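Local coordinates for taurocyamine kinase (Schistosoma mansoni, PDB 4WOD), which catalyses the reversible transfer of a phosphate group between ATP and the guanidino compound taurocyamine, with magnesium as cofactor, at residues A[79-84]-A[90-95]; A[298-303]-A[343-348]; A[539-544]-A[568-573]; A[588-593]-A[608-613]. The protein carries 4 engineered substitutions. All blocks are in the same frame, centred on the assembly; numbering follows the deposited sequence.

Interaction 1: A[79-84]-A[90-95]; sequences AVIADY and GKIQHP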
# COMPACT_ATOMS: atom_id res chain seq x y z
N ALA A 79 -18.96 -4.87 -16.32
CA ALA A 79 -17.90 -5.62 -15.65
C ALA A 79 -16.76 -4.69 -15.26
O ALA A 79 -16.28 -4.72 -14.12
CB ALA A 79 -17.41 -6.75 -16.54
N VAL A 80 -16.33 -3.83 -16.20
CA VAL A 80 -15.25 -2.88 -15.93
C VAL A 80 -15.61 -1.89 -14.81
O VAL A 80 -14.80 -1.58 -13.93
CB VAL A 80 -14.88 -2.10 -17.23
CG1 VAL A 80 -13.98 -0.92 -16.92
CG2 VAL A 80 -14.24 -3.03 -18.26
N ILE A 81 -16.83 -1.39 -14.88
CA ILE A 81 -17.29 -0.35 -13.96
C ILE A 81 -17.45 -0.90 -12.55
O ILE A 81 -16.99 -0.30 -11.58
CB ILE A 81 -18.63 0.26 -14.46
CG1 ILE A 81 -18.38 1.13 -15.70
CG2 ILE A 81 -19.32 1.07 -13.37
CD1 ILE A 81 -19.66 1.42 -16.51
N ALA A 82 -18.09 -2.07 -12.45
CA ALA A 82 -18.26 -2.75 -11.16
C ALA A 82 -16.90 -3.01 -10.50
O ALA A 82 -16.74 -2.80 -9.32
CB ALA A 82 -19.03 -4.06 -11.34
N ASP A 83 -15.93 -3.42 -11.30
CA ASP A 83 -14.58 -3.66 -10.81
C ASP A 83 -13.88 -2.37 -10.33
O ASP A 83 -13.44 -2.29 -9.17
CB ASP A 83 -13.78 -4.35 -11.92
CG ASP A 83 -12.52 -5.04 -11.40
OD1 ASP A 83 -11.84 -4.48 -10.51
OD2 ASP A 83 -12.21 -6.15 -11.89
N TYR A 84 -13.79 -1.36 -11.21
CA TYR A 84 -13.10 -0.11 -10.90
C TYR A 84 -13.72 0.63 -9.72
O TYR A 84 -13.02 1.16 -8.84
CB TYR A 84 -13.07 0.82 -12.12
CG TYR A 84 -12.29 2.09 -11.86
CD1 TYR A 84 -10.91 2.11 -11.95
CD2 TYR A 84 -12.94 3.26 -11.50
CE1 TYR A 84 -10.20 3.27 -11.70
CE2 TYR A 84 -12.24 4.41 -11.24
CZ TYR A 84 -10.88 4.41 -11.35
OH TYR A 84 -10.20 5.57 -11.09
N GLY A 90 -21.83 -6.27 -8.28
CA GLY A 90 -22.04 -5.78 -9.63
C GLY A 90 -23.41 -5.13 -9.72
O GLY A 90 -24.00 -5.07 -10.80
N LYS A 91 -23.90 -4.64 -8.59
CA LYS A 91 -25.23 -4.05 -8.49
C LYS A 91 -25.15 -2.54 -8.72
O LYS A 91 -25.47 -1.75 -7.83
CB LYS A 91 -25.85 -4.34 -7.13
CG LYS A 91 -27.37 -4.29 -7.13
CD LYS A 91 -27.93 -4.48 -5.72
CE LYS A 91 -28.78 -5.75 -5.63
NZ LYS A 91 -29.46 -5.86 -4.31
N ILE A 92 -24.69 -2.16 -9.90
CA ILE A 92 -24.39 -0.76 -10.16
C ILE A 92 -25.64 0.10 -10.09
O ILE A 92 -26.64 -0.19 -10.73
CB ILE A 92 -23.75 -0.60 -11.53
CG1 ILE A 92 -22.66 -1.66 -11.72
CG2 ILE A 92 -23.19 0.81 -11.68
CD1 ILE A 92 -22.12 -1.74 -13.12
N GLN A 93 -25.61 1.14 -9.27
CA GLN A 93 -26.74 2.06 -9.23
C GLN A 93 -26.27 3.44 -8.82
O GLN A 93 -25.17 3.60 -8.28
CB GLN A 93 -27.83 1.54 -8.28
CG GLN A 93 -27.41 1.41 -6.82
CD GLN A 93 -28.53 0.82 -5.95
OE1 GLN A 93 -29.63 1.37 -5.87
NE2 GLN A 93 -28.24 -0.30 -5.30
N HIS A 94 -27.08 4.45 -9.11
CA HIS A 94 -26.70 5.81 -8.76
C HIS A 94 -27.92 6.66 -8.44
O HIS A 94 -28.89 6.64 -9.20
CB HIS A 94 -25.90 6.45 -9.90
CG HIS A 94 -25.24 7.73 -9.50
ND1 HIS A 94 -24.10 7.76 -8.73
CD2 HIS A 94 -25.59 9.02 -9.72
CE1 HIS A 94 -23.76 9.02 -8.51
NE2 HIS A 94 -24.64 9.80 -9.10
N PRO A 95 -27.86 7.44 -7.35
CA PRO A 95 -29.02 8.27 -6.98
C PRO A 95 -29.21 9.50 -7.86
O PRO A 95 -28.29 9.90 -8.57
CB PRO A 95 -28.69 8.69 -5.54
CG PRO A 95 -27.22 8.73 -5.49
CD PRO A 95 -26.73 7.62 -6.42

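Interaction 2: A[298-303]-A[343-348]; sequences EKHGIQ and RALLEL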
# COMPACT_ATOMS: atom_id res chain seq x y z
N GLU A 298 -7.18 6.21 1.89
CA GLU A 298 -8.30 5.40 1.45
C GLU A 298 -9.27 5.09 2.59
O GLU A 298 -10.49 5.07 2.39
CB GLU A 298 -7.80 4.10 0.82
CG GLU A 298 -8.88 3.03 0.75
CD GLU A 298 -8.40 1.76 0.07
OE1 GLU A 298 -7.22 1.37 0.30
OE2 GLU A 298 -9.19 1.16 -0.69
N LYS A 299 -8.75 4.90 3.80
CA LYS A 299 -9.60 4.55 4.92
C LYS A 299 -10.42 5.77 5.36
O LYS A 299 -11.47 5.63 5.98
CB LYS A 299 -8.77 4.00 6.08
CG LYS A 299 -9.60 3.66 7.30
CD LYS A 299 -9.09 2.41 7.99
CE LYS A 299 -10.11 1.91 9.00
NZ LYS A 299 -11.43 1.68 8.36
N HIS A 300 -9.94 6.96 5.03
CA HIS A 300 -10.71 8.18 5.28
C HIS A 300 -11.50 8.66 4.05
O HIS A 300 -12.00 9.78 4.03
CB HIS A 300 -9.77 9.28 5.77
CG HIS A 300 -9.22 9.02 7.14
ND1 HIS A 300 -8.05 8.33 7.36
CD2 HIS A 300 -9.71 9.33 8.36
CE1 HIS A 300 -7.83 8.24 8.66
NE2 HIS A 300 -8.82 8.84 9.29
N GLY A 301 -11.61 7.79 3.04
CA GLY A 301 -12.41 8.10 1.86
C GLY A 301 -11.71 9.06 0.92
O GLY A 301 -12.35 9.77 0.15
N ILE A 302 -10.38 9.07 0.99
CA ILE A 302 -9.59 10.04 0.26
C ILE A 302 -8.60 9.35 -0.69
O ILE A 302 -8.01 8.31 -0.35
CB ILE A 302 -8.82 10.98 1.23
CG1 ILE A 302 -9.81 11.85 2.02
CG2 ILE A 302 -7.88 11.92 0.47
CD1 ILE A 302 -10.69 12.74 1.14
N GLN A 303 -8.46 9.93 -1.88
CA GLN A 303 -7.46 9.51 -2.86
C GLN A 303 -6.37 10.59 -2.99
O GLN A 303 -6.67 11.72 -3.34
CB GLN A 303 -8.13 9.27 -4.22
CG GLN A 303 -7.17 9.19 -5.40
CD GLN A 303 -6.64 7.79 -5.63
OE1 GLN A 303 -6.73 6.94 -4.74
NE2 GLN A 303 -6.10 7.54 -6.82
N ARG A 343 -10.25 16.79 6.36
CA ARG A 343 -10.14 17.37 7.68
C ARG A 343 -9.40 16.41 8.65
O ARG A 343 -8.46 16.82 9.32
CB ARG A 343 -11.53 17.73 8.23
CG ARG A 343 -11.47 18.01 9.73
CD ARG A 343 -12.83 18.39 10.31
NE ARG A 343 -12.65 18.84 11.69
CZ ARG A 343 -13.61 19.38 12.44
NH1 ARG A 343 -14.83 19.54 11.94
NH2 ARG A 343 -13.35 19.77 13.68
N ALA A 344 -9.81 15.14 8.68
CA ALA A 344 -9.12 14.14 9.50
C ALA A 344 -7.63 14.02 9.16
O ALA A 344 -6.78 13.89 10.05
CB ALA A 344 -9.80 12.75 9.35
N LEU A 345 -7.31 14.05 7.87
CA LEU A 345 -5.92 13.89 7.45
C LEU A 345 -5.06 15.09 7.83
O LEU A 345 -3.91 14.95 8.25
CB LEU A 345 -5.84 13.65 5.95
CG LEU A 345 -6.50 12.39 5.39
CD1 LEU A 345 -6.34 12.37 3.87
CD2 LEU A 345 -5.88 11.13 6.04
N LEU A 346 -5.62 16.29 7.67
CA LEU A 346 -4.88 17.49 8.03
C LEU A 346 -4.72 17.57 9.56
O LEU A 346 -3.67 17.99 10.06
CB LEU A 346 -5.58 18.75 7.46
CG LEU A 346 -5.66 18.88 5.94
CD1 LEU A 346 -6.55 20.05 5.57
CD2 LEU A 346 -4.29 19.03 5.26
N GLU A 347 -5.76 17.16 10.29
CA GLU A 347 -5.65 17.10 11.76
C GLU A 347 -4.54 16.10 12.16
O GLU A 347 -3.78 16.34 13.11
CB GLU A 347 -6.98 16.69 12.40
CG GLU A 347 -8.01 17.81 12.44
CD GLU A 347 -9.38 17.35 12.94
OE1 GLU A 347 -9.67 16.15 12.89
OE2 GLU A 347 -10.18 18.20 13.37
N LEU A 348 -4.43 15.01 11.40
CA LEU A 348 -3.39 14.03 11.67
C LEU A 348 -1.99 14.57 11.34
O LEU A 348 -1.03 14.28 12.05
CB LEU A 348 -3.67 12.73 10.91
CG LEU A 348 -2.82 11.52 11.29
CD1 LEU A 348 -2.85 11.31 12.79
CD2 LEU A 348 -3.33 10.28 10.57

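Interaction 3: A[539-544]-A[568-573]; sequences KQLVED and RGIFHN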
# COMPACT_ATOMS: atom_id res chain seq x y z
N LYS A 539 16.83 -13.10 -10.24
CA LYS A 539 15.94 -14.16 -10.71
C LYS A 539 16.12 -15.45 -9.92
O LYS A 539 15.15 -16.09 -9.50
CB LYS A 539 16.18 -14.48 -12.19
CG LYS A 539 16.04 -13.32 -13.16
CD LYS A 539 16.20 -13.81 -14.62
CE LYS A 539 17.00 -15.12 -14.71
NZ LYS A 539 18.33 -15.00 -15.38
N GLN A 540 17.38 -15.83 -9.75
CA GLN A 540 17.70 -17.09 -9.09
C GLN A 540 17.28 -17.09 -7.62
O GLN A 540 16.90 -18.14 -7.08
CB GLN A 540 19.20 -17.37 -9.19
CG GLN A 540 19.54 -18.79 -8.80
CD GLN A 540 18.63 -19.80 -9.48
OE1 GLN A 540 18.66 -19.97 -10.71
NE2 GLN A 540 17.81 -20.48 -8.69
N LEU A 541 17.35 -15.93 -6.98
CA LEU A 541 16.91 -15.81 -5.60
C LEU A 541 15.41 -16.07 -5.53
O LEU A 541 14.94 -16.78 -4.64
CB LEU A 541 17.25 -14.42 -5.04
CG LEU A 541 18.71 -14.25 -4.64
CD1 LEU A 541 19.02 -12.80 -4.30
CD2 LEU A 541 19.03 -15.18 -3.47
N VAL A 542 14.67 -15.50 -6.48
CA VAL A 542 13.22 -15.71 -6.54
C VAL A 542 12.90 -17.17 -6.85
O VAL A 542 12.04 -17.76 -6.21
CB VAL A 542 12.54 -14.81 -7.61
CG1 VAL A 542 11.02 -15.00 -7.54
CG2 VAL A 542 12.90 -13.34 -7.40
N GLU A 543 13.60 -17.73 -7.83
CA GLU A 543 13.48 -19.16 -8.14
C GLU A 543 13.61 -20.05 -6.91
O GLU A 543 12.85 -21.01 -6.73
CB GLU A 543 14.54 -19.58 -9.17
CG GLU A 543 14.05 -20.63 -10.17
CD GLU A 543 15.17 -21.55 -10.67
OE1 GLU A 543 16.21 -21.68 -9.98
OE2 GLU A 543 15.01 -22.11 -11.77
N ASP A 544 14.60 -19.76 -6.07
CA ASP A 544 14.86 -20.57 -4.88
C ASP A 544 13.91 -20.24 -3.74
O ASP A 544 14.09 -20.75 -2.64
CB ASP A 544 16.30 -20.39 -4.41
CG ASP A 544 17.31 -20.96 -5.38
OD1 ASP A 544 16.92 -21.84 -6.18
OD2 ASP A 544 18.48 -20.54 -5.35
N ARG A 568 19.34 -3.52 2.77
CA ARG A 568 18.79 -4.87 2.83
C ARG A 568 19.52 -5.81 1.86
O ARG A 568 19.98 -5.39 0.81
CB ARG A 568 17.30 -4.91 2.48
CG ARG A 568 16.34 -4.42 3.57
CD ARG A 568 16.35 -2.91 3.68
NE ARG A 568 15.16 -2.42 4.37
CZ ARG A 568 14.67 -1.19 4.23
NH1 ARG A 568 15.26 -0.32 3.41
NH2 ARG A 568 13.59 -0.84 4.91
N GLY A 569 19.58 -7.10 2.21
CA GLY A 569 20.20 -8.06 1.32
C GLY A 569 20.13 -9.48 1.83
O GLY A 569 19.69 -9.73 2.95
N ILE A 570 20.55 -10.42 0.98
CA ILE A 570 20.58 -11.82 1.31
C ILE A 570 21.98 -12.35 1.06
O ILE A 570 22.56 -12.10 0.00
CB ILE A 570 19.55 -12.64 0.48
CG1 ILE A 570 18.13 -12.10 0.70
CG2 ILE A 570 19.63 -14.14 0.83
CD1 ILE A 570 17.10 -12.74 -0.20
N PHE A 571 22.51 -13.09 2.04
CA PHE A 571 23.79 -13.80 1.92
C PHE A 571 23.52 -15.30 1.95
O PHE A 571 22.66 -15.77 2.68
CB PHE A 571 24.73 -13.41 3.08
CG PHE A 571 25.99 -14.24 3.17
CD1 PHE A 571 27.13 -13.87 2.48
CD2 PHE A 571 26.04 -15.38 3.97
CE1 PHE A 571 28.30 -14.62 2.55
CE2 PHE A 571 27.22 -16.15 4.06
CZ PHE A 571 28.34 -15.76 3.35
N HIS A 572 24.23 -16.07 1.14
CA HIS A 572 24.28 -17.50 1.39
C HIS A 572 25.54 -18.12 0.83
O HIS A 572 26.22 -17.54 -0.02
CB HIS A 572 23.02 -18.22 0.85
CG HIS A 572 22.82 -18.12 -0.63
ND1 HIS A 572 23.74 -18.59 -1.55
CD2 HIS A 572 21.77 -17.65 -1.35
CE1 HIS A 572 23.27 -18.38 -2.77
NE2 HIS A 572 22.08 -17.82 -2.68
N ASN A 573 25.85 -19.32 1.31
CA ASN A 573 26.98 -20.06 0.78
C ASN A 573 26.57 -20.72 -0.54
O ASN A 573 25.40 -20.64 -0.95
CB ASN A 573 27.50 -21.10 1.80
CG ASN A 573 26.44 -22.10 2.25
OD1 ASN A 573 25.28 -22.06 1.82
ND2 ASN A 573 26.84 -23.03 3.12
O HOH W 1 19.75 -18.02 -4.85

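Interaction 4: A[588-593]-A[608-613]; sequences MRIISM and EGINAI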
# COMPACT_ATOMS: atom_id res chain seq x y z
N MET A 588 19.60 -9.14 11.76
CA MET A 588 19.93 -10.39 11.06
C MET A 588 19.01 -11.54 11.42
O MET A 588 18.57 -11.68 12.56
CB MET A 588 21.36 -10.82 11.37
CG MET A 588 22.45 -9.98 10.79
SD MET A 588 24.05 -10.68 11.34
CE MET A 588 24.06 -10.24 13.06
N ARG A 589 18.72 -12.38 10.42
CA ARG A 589 18.17 -13.70 10.67
C ARG A 589 19.26 -14.62 10.12
O ARG A 589 19.60 -14.51 8.95
CB ARG A 589 16.80 -13.91 9.99
CG ARG A 589 16.18 -15.28 10.25
CD ARG A 589 14.69 -15.44 9.82
NE ARG A 589 14.26 -14.49 8.78
CZ ARG A 589 13.91 -14.83 7.54
NH1 ARG A 589 13.94 -16.10 7.16
NH2 ARG A 589 13.53 -13.91 6.67
N ILE A 590 19.86 -15.43 10.98
CA ILE A 590 20.93 -16.34 10.58
C ILE A 590 20.39 -17.76 10.51
O ILE A 590 19.84 -18.27 11.49
CB ILE A 590 22.13 -16.28 11.55
CG1 ILE A 590 22.62 -14.83 11.72
CG2 ILE A 590 23.29 -17.20 11.07
CD1 ILE A 590 23.61 -14.67 12.88
N ILE A 591 20.55 -18.41 9.36
CA ILE A 591 19.80 -19.63 9.04
C ILE A 591 20.70 -20.76 8.59
O ILE A 591 21.57 -20.55 7.75
CB ILE A 591 18.78 -19.36 7.89
CG1 ILE A 591 17.80 -18.24 8.27
CG2 ILE A 591 18.01 -20.62 7.51
CD1 ILE A 591 17.40 -17.40 7.07
N SER A 592 20.49 -21.95 9.13
CA SER A 592 21.17 -23.14 8.60
C SER A 592 20.10 -24.12 8.17
O SER A 592 19.12 -24.29 8.87
CB SER A 592 22.10 -23.76 9.65
OG SER A 592 22.80 -24.88 9.10
N MET A 593 20.29 -24.77 7.03
CA MET A 593 19.31 -25.75 6.59
C MET A 593 19.89 -26.71 5.56
O MET A 593 20.91 -26.43 4.94
CB MET A 593 18.09 -25.05 6.00
CG MET A 593 18.41 -24.30 4.72
SD MET A 593 16.98 -23.61 3.87
CE MET A 593 16.32 -22.46 5.06
N GLU A 608 28.43 -22.43 14.40
CA GLU A 608 29.73 -21.99 13.94
C GLU A 608 29.60 -20.70 13.14
O GLU A 608 30.48 -19.84 13.21
CB GLU A 608 30.39 -23.08 13.11
CG GLU A 608 30.84 -24.27 13.95
CD GLU A 608 31.27 -25.45 13.11
OE1 GLU A 608 31.20 -25.34 11.86
OE2 GLU A 608 31.67 -26.47 13.70
N GLY A 609 28.49 -20.54 12.42
CA GLY A 609 28.25 -19.32 11.68
C GLY A 609 27.95 -18.13 12.57
O GLY A 609 28.36 -16.99 12.29
N ILE A 610 27.19 -18.37 13.63
CA ILE A 610 26.85 -17.30 14.57
C ILE A 610 28.13 -16.79 15.24
O ILE A 610 28.37 -15.57 15.32
CB ILE A 610 25.87 -17.79 15.67
CG1 ILE A 610 24.57 -18.35 15.07
CG2 ILE A 610 25.57 -16.66 16.67
CD1 ILE A 610 23.64 -18.93 16.14
N ASN A 611 28.94 -17.73 15.71
CA ASN A 611 30.21 -17.38 16.33
C ASN A 611 31.12 -16.59 15.39
O ASN A 611 31.74 -15.62 15.81
CB ASN A 611 30.91 -18.64 16.84
CG ASN A 611 30.24 -19.21 18.07
OD1 ASN A 611 29.51 -18.51 18.78
ND2 ASN A 611 30.45 -20.50 18.33
N ALA A 612 31.20 -17.00 14.12
CA ALA A 612 32.06 -16.33 13.15
C ALA A 612 31.61 -14.88 12.90
O ALA A 612 32.42 -13.96 12.86
CB ALA A 612 32.09 -17.12 11.84
N ILE A 613 30.31 -14.70 12.71
CA ILE A 613 29.76 -13.38 12.53
C ILE A 613 30.02 -12.52 13.77
O ILE A 613 30.37 -11.33 13.65
CB ILE A 613 28.26 -13.47 12.22
CG1 ILE A 613 28.07 -14.19 10.87
CG2 ILE A 613 27.63 -12.07 12.18
CD1 ILE A 613 26.65 -14.43 10.48

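Interaction 1: A[79-84]-A[90-95]
A small apolar contact joins the last turns of helix 74-84, in the first repeat, to the loop that follows it: I81 and A82 on the helix meet G90 and I92 before the chain leads away from the helix. I92 gives the largest share of the 152 Å² buried between them, and its CD1 methyl is the atom that does the touching. This methyl lies 4.0 Å from I81 CG2; the two isoleucine side chains cross at about a right angle and touch through one methyl each. On the helix, I81 holds CG2 anti to its backbone N (CG1 at chi1 -72°), which leaves that branch facing the loop. The same CD1 of I92 also rests on the helix backbone, 4.1 Å from A82 N, and lies 4.3 Å from A82 CB. Further out, A82 CB packs on the backbone of G90, 3.9 Å from its CA, and there the loop is exposed. Between G90 and I92 the chain makes an inverse gamma turn centred on K91, whose CB points away from the helix. I81 also touches L272, while Y84 lines the pocket of the bound arginine. Around the contact, helix 22-26 packs against the helix through Y26 and L22, D83 forms a salt bridge with K25, and H94 bonds through its backbone to D260 and through ND1 to G328 N.

Interaction 2: A[298-303]-A[343-348]
H300 and I302 flank the turn at which helix 293-299 gives way to edge strand 302-306, and both pack on A344 and L345 of the long helix 331-355. The turn is a Schellman motif: G301, with positive phi, is its C-prime residue, and G301 N bonds to E298 O while I302 N reaches back to C297 O. Packing is tight on the inner side, where L345 sends its two methyls to different partners. CD1 lies 3.8 Å from I302 CG2, the two side chains sliding past each other in opposite directions, while CD2 sits 3.8 Å from H300 ND1. I296 and C297 also touch L345, so this leucine ties the end of the short helix and the start of the strand to the same long helix. The outer side is more open to solvent, though the partly exposed H300 ring still comes close to A344, at a slant, and Y371 of helix 369-376, from the second half of the chain, touches it too. R343, just before A344, and E347, a turn further on, form a salt bridge of 3.1 Å between NE and OE2. The bond lies nearly in the guanidinium plane yet meets the carboxylate from above. The ring of H300 is steadied by a bond from ND1 to I296 O, and its CD2 lies 3.6 Å from A344 CB.

Interaction 3: A[539-544]-A[568-573]
L541 projects from helix 535-543 onto strand 569-573 of the antiparallel sheet in the second catalytic domain, a helix-on-sheet contact in which I570 and H572 supply the strand's side. These three buried residues account for nearly all of the 126 Å² between the segments. L541 contributes the most. Its CB points toward the strand, and with CG anti to the carbonyl carbon (chi1 -78°) the CD2 methyl is carried to two partners. It meets the imidazole of H572 at the ring edge, close to the ring plane, 4.1 Å from NE2. I570, two residues earlier and on the same side of the strand, offers CG2 at a looser 4.5 Å. Neighbouring strand 525-529 adds Y528, which touches L541 and whose ring meets that of H572 with the planes at about 45°.

The polar atoms of H572 are held separately. Its chi1 of 62° sets the ring between the backbone N and the carbonyl carbon, where ND1 donates to N573 O at 2.7 Å. The bond is bent (142° at the hydrogen), and its acceptor is also tilted out of the ring plane; it limits the ring's rotation. Just past the helix, D544 gives a water-mediated link to the strand, while its carboxylate also forms a salt bridge with K576. One water joins the segments, 2.9 Å from D544 OD2, to which it donates, and 3.2 Å from H572 NE2.

Interaction 4: A[588-593]-A[608-613]
I590 and I613 reach toward each other tip to tip, their CD1 methyls 3.9 Å apart, where helix 599-614 packs on strand 588-595 of the second catalytic sheet. The segment axes approach to 9.3 Å and run at 146°, so the helix leads back across the strand in a roughly reversed direction. Both isoleucines keep CG1 anti to the carbonyl carbon, and with chi2 also extended (168° in I590) each CD1 stands at the far end of a straight chain, which lets the two tips meet midway between strand and helix. The second branch of I613, CG2, serves another neighbour. M588, two residues before I590 on the same side of the sheet, runs alongside I613 in the opposite direction and lays its SD 3.9 Å from that CG2. A bend at chi3 keeps the terminal CE close by as well, 4.1 Å from I613 CG2. I613 is thus in touch with both strand side chains, through a different branch for each. A turn earlier, I610 makes a lighter contact, its CG1 lying 4.4 Å from I590 CG2.

L606 of the same helix and F578 of the neighbouring strand also touch I590, whereas V487 meets I610 and F619 meets M588. R589, predicted to bind ATP, alternates with these residues and carries its side chain away from the helix, to a salt bridge with E584. The helix-facing contact is therefore wholly apolar, aliphatic carbon against aliphatic carbon or thioether: with its side chains buried and no directional bond between them, it rests on van der Waals packing and the exclusion of water.

The four contacts are divided between the two repeats of the duplicated kinase. Interactions 1 and 2 belong to the first, with centres about 24 Å apart and nearest atoms about 6 Å apart. Interaction 1 includes Y84 of the arginine pocket, and the side chain of I81 is about 11 Å from the bound arginine and about 9 Å from that of C268, the predicted active-site residue. Interactions 3 and 4 reach one antiparallel sheet in the second repeat, about 16 Å apart between centres, and R589, a predicted ATP-binding residue, lies on the strand of interaction 4, its side chain about 8 Å from that of I570. Between the repeats, interactions 2 and 3 stand about 39 Å apart, centre to centre.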